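PDB 3HUL: homoserine kinase, which probably catalyses the ATP-dependent phosphorylation of L-homoserine to O-phospho-L-homoserine, a late step of threonine biosynthesis. Local coordinates for residues I158-K163 with T265-L270. Numbering follows the deposited sequence.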
loop_
_atom_site.group_PDB
_atom_site.type_symbol
_atom_site.label_atom_id
_atom_site.label_comp_id
_atom_site.label_asym_id
_atom_site.label_seq_id
_atom_site.Cartn_x
_atom_site.Cartn_y
_atom_site.Cartn_z
ATOM N N ILE A 158 18.391 -12.911 -11.347
ATOM C CA ILE A 158 19.362 -13.729 -12.041
ATOM C C ILE A 158 19.948 -14.711 -11.046
ATOM O O ILE A 158 20.560 -14.320 -10.061
ATOM C CB ILE A 158 20.471 -12.887 -12.714
ATOM C CG1 ILE A 158 19.936 -12.201 -13.974
ATOM C CG2 ILE A 158 21.643 -13.759 -13.080
ATOM C CD1 ILE A 158 19.331 -10.844 -13.725
ATOM N N ALA A 159 19.744 -15.991 -11.319
ATOM C CA ALA A 159 20.159 -17.049 -10.414
ATOM C C ALA A 159 21.445 -17.706 -10.912
ATOM O O ALA A 159 21.505 -18.198 -12.050
ATOM C CB ALA A 159 19.058 -18.086 -10.306
ATOM N N PHE A 160 22.462 -17.714 -10.063
ATOM C CA PHE A 160 23.618 -18.568 -10.296
ATOM C C PHE A 160 23.335 -19.894 -9.628
ATOM O O PHE A 160 23.419 -20.008 -8.401
ATOM C CB PHE A 160 24.865 -17.991 -9.656
ATOM C CG PHE A 160 25.443 -16.823 -10.371
ATOM C CD1 PHE A 160 26.532 -16.988 -11.211
ATOM C CD2 PHE A 160 24.933 -15.533 -10.163
ATOM C CE1 PHE A 160 27.110 -15.899 -11.848
ATOM C CE2 PHE A 160 25.494 -14.442 -10.796
ATOM C CZ PHE A 160 26.583 -14.623 -11.649
ATOM N N ILE A 161 23.003 -20.896 -10.427
ATOM C CA ILE A 161 22.694 -22.202 -9.893
ATOM C C ILE A 161 23.891 -23.164 -10.087
ATOM O O ILE A 161 24.120 -23.647 -11.208
ATOM C CB ILE A 161 21.428 -22.741 -10.554
ATOM C CG1 ILE A 161 20.260 -21.795 -10.244
ATOM C CG2 ILE A 161 21.156 -24.194 -10.112
ATOM C CD1 ILE A 161 19.075 -22.032 -11.090
ATOM N N PRO A 162 24.668 -23.417 -9.004
ATOM C CA PRO A 162 25.765 -24.390 -9.115
ATOM C C PRO A 162 25.251 -25.797 -8.822
ATOM O O PRO A 162 24.045 -26.004 -8.625
ATOM C CB PRO A 162 26.727 -23.953 -8.011
ATOM C CG PRO A 162 25.799 -23.416 -6.920
ATOM C CD PRO A 162 24.487 -22.978 -7.606
ATOM N N LYS A 163 26.172 -26.749 -8.811
ATOM C CA LYS A 163 25.904 -28.136 -8.444
ATOM C C LYS A 163 25.539 -28.195 -6.972
ATOM O O LYS A 163 25.897 -27.287 -6.210
ATOM C CB LYS A 163 27.188 -28.963 -8.680
ATOM C CG LYS A 163 27.668 -28.941 -10.153
ATOM C CD LYS A 163 26.711 -29.741 -11.008
ATOM C CE LYS A 163 27.251 -29.977 -12.409
ATOM N NZ LYS A 163 26.219 -30.709 -13.190
ATOM N N THR A 265 23.441 -11.917 -19.625
ATOM C CA THR A 265 24.559 -11.914 -20.580
ATOM C C THR A 265 25.851 -11.453 -19.931
ATOM O O THR A 265 26.852 -12.156 -19.958
ATOM C CB THR A 265 24.193 -11.060 -21.844
ATOM O OG1 THR A 265 23.018 -11.627 -22.406
ATOM C CG2 THR A 265 25.317 -11.082 -22.922
ATOM N N SER A 266 25.799 -10.287 -19.314
ATOM C CA SER A 266 26.918 -9.735 -18.572
ATOM C C SER A 266 27.490 -10.652 -17.459
ATOM O O SER A 266 28.717 -10.778 -17.296
ATOM C CB SER A 266 26.444 -8.434 -17.969
ATOM O OG SER A 266 27.531 -7.664 -17.555
ATOM N N LEU A 267 26.611 -11.274 -16.676
ATOM C CA LEU A 267 27.087 -12.130 -15.578
ATOM C C LEU A 267 27.647 -13.461 -16.095
ATOM O O LEU A 267 28.555 -14.018 -15.501
ATOM C CB LEU A 267 25.992 -12.362 -14.530
ATOM C CG LEU A 267 25.656 -11.091 -13.725
ATOM C CD1 LEU A 267 24.235 -11.165 -13.198
ATOM C CD2 LEU A 267 26.630 -10.824 -12.591
ATOM N N GLN A 268 27.075 -13.959 -17.191
ATOM C CA GLN A 268 27.619 -15.087 -17.920
ATOM C C GLN A 268 29.077 -14.914 -18.373
ATOM O O GLN A 268 29.746 -15.911 -18.602
ATOM C CB GLN A 268 26.724 -15.421 -19.118
ATOM C CG GLN A 268 25.468 -16.162 -18.692
ATOM C CD GLN A 268 24.412 -16.294 -19.758
ATOM O OE1 GLN A 268 24.386 -15.562 -20.756
ATOM N NE2 GLN A 268 23.493 -17.220 -19.533
ATOM N N THR A 269 29.579 -13.678 -18.479
ATOM C CA THR A 269 30.981 -13.474 -18.892
ATOM C C THR A 269 31.981 -13.773 -17.782
ATOM O O THR A 269 33.183 -13.809 -18.033
ATOM C CB THR A 269 31.302 -12.045 -19.435
ATOM O OG1 THR A 269 31.221 -11.099 -18.373
ATOM C CG2 THR A 269 30.392 -11.634 -20.594
ATOM N N LEU A 270 31.494 -13.955 -16.557
ATOM C CA LEU A 270 32.387 -14.215 -15.421
ATOM C C LEU A 270 32.925 -15.650 -15.412
ATOM O O LEU A 270 33.919 -15.941 -14.749
ATOM C CB LEU A 270 31.695 -13.868 -14.087
ATOM C CG LEU A 270 31.239 -12.413 -13.948
ATOM C CD1 LEU A 270 30.421 -12.209 -12.650
ATOM C CD2 LEU A 270 32.451 -11.469 -14.007
#
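Leu267, on helix 260-268, faces strand 156-161 and places its two methyl groups on different partners. CD1 goes to the branched side of Ile158, lying 3.7 Å from Ile158 CG2, while CD2 turns to the outer end of the Phe160 ring, coming in at the ring edge, in its plane, 3.9 Å from Phe160 CZ. The leucine stem also takes part, since Leu267 CB stands 3.7 Å from Phe160 CZ, oblique to the ring. Leucine suits this place because it branches at CG, so that CD1 and CD2 can reach two neighbours.

The strand residues meet it differently. In Ile158 the CB bond already points to the helix, and the beta-branch, well accommodated in a strand, sets CG2, anti to the backbone N (CG1 at chi1 -75°), close to the backbone, where it meets Leu267 CD1. The CB of Phe160 does not point at the helix, but the long, flat ring carries CZ across to Leu267; phenyl and leucine run nearly at right angles.

Both strand residues project from the same face of the four-stranded antiparallel sheet; helix 260-268 falls in the GHMP kinase C-terminal family region. Val253 of the adjoining strand touches Ile158, Phe160 and Leu267 alike, and helix 227-235 contributes Ile230 against Phe160 and Val233 against Leu267. Within segment 265-270, Ser266 O accepts from Thr269 N and from Thr269 OG1, the latter at 2.7 Å. With hydrocarbon alone meeting across the interface, helix and sheet are joined here by van der Waals contact and the burial of apolar surface.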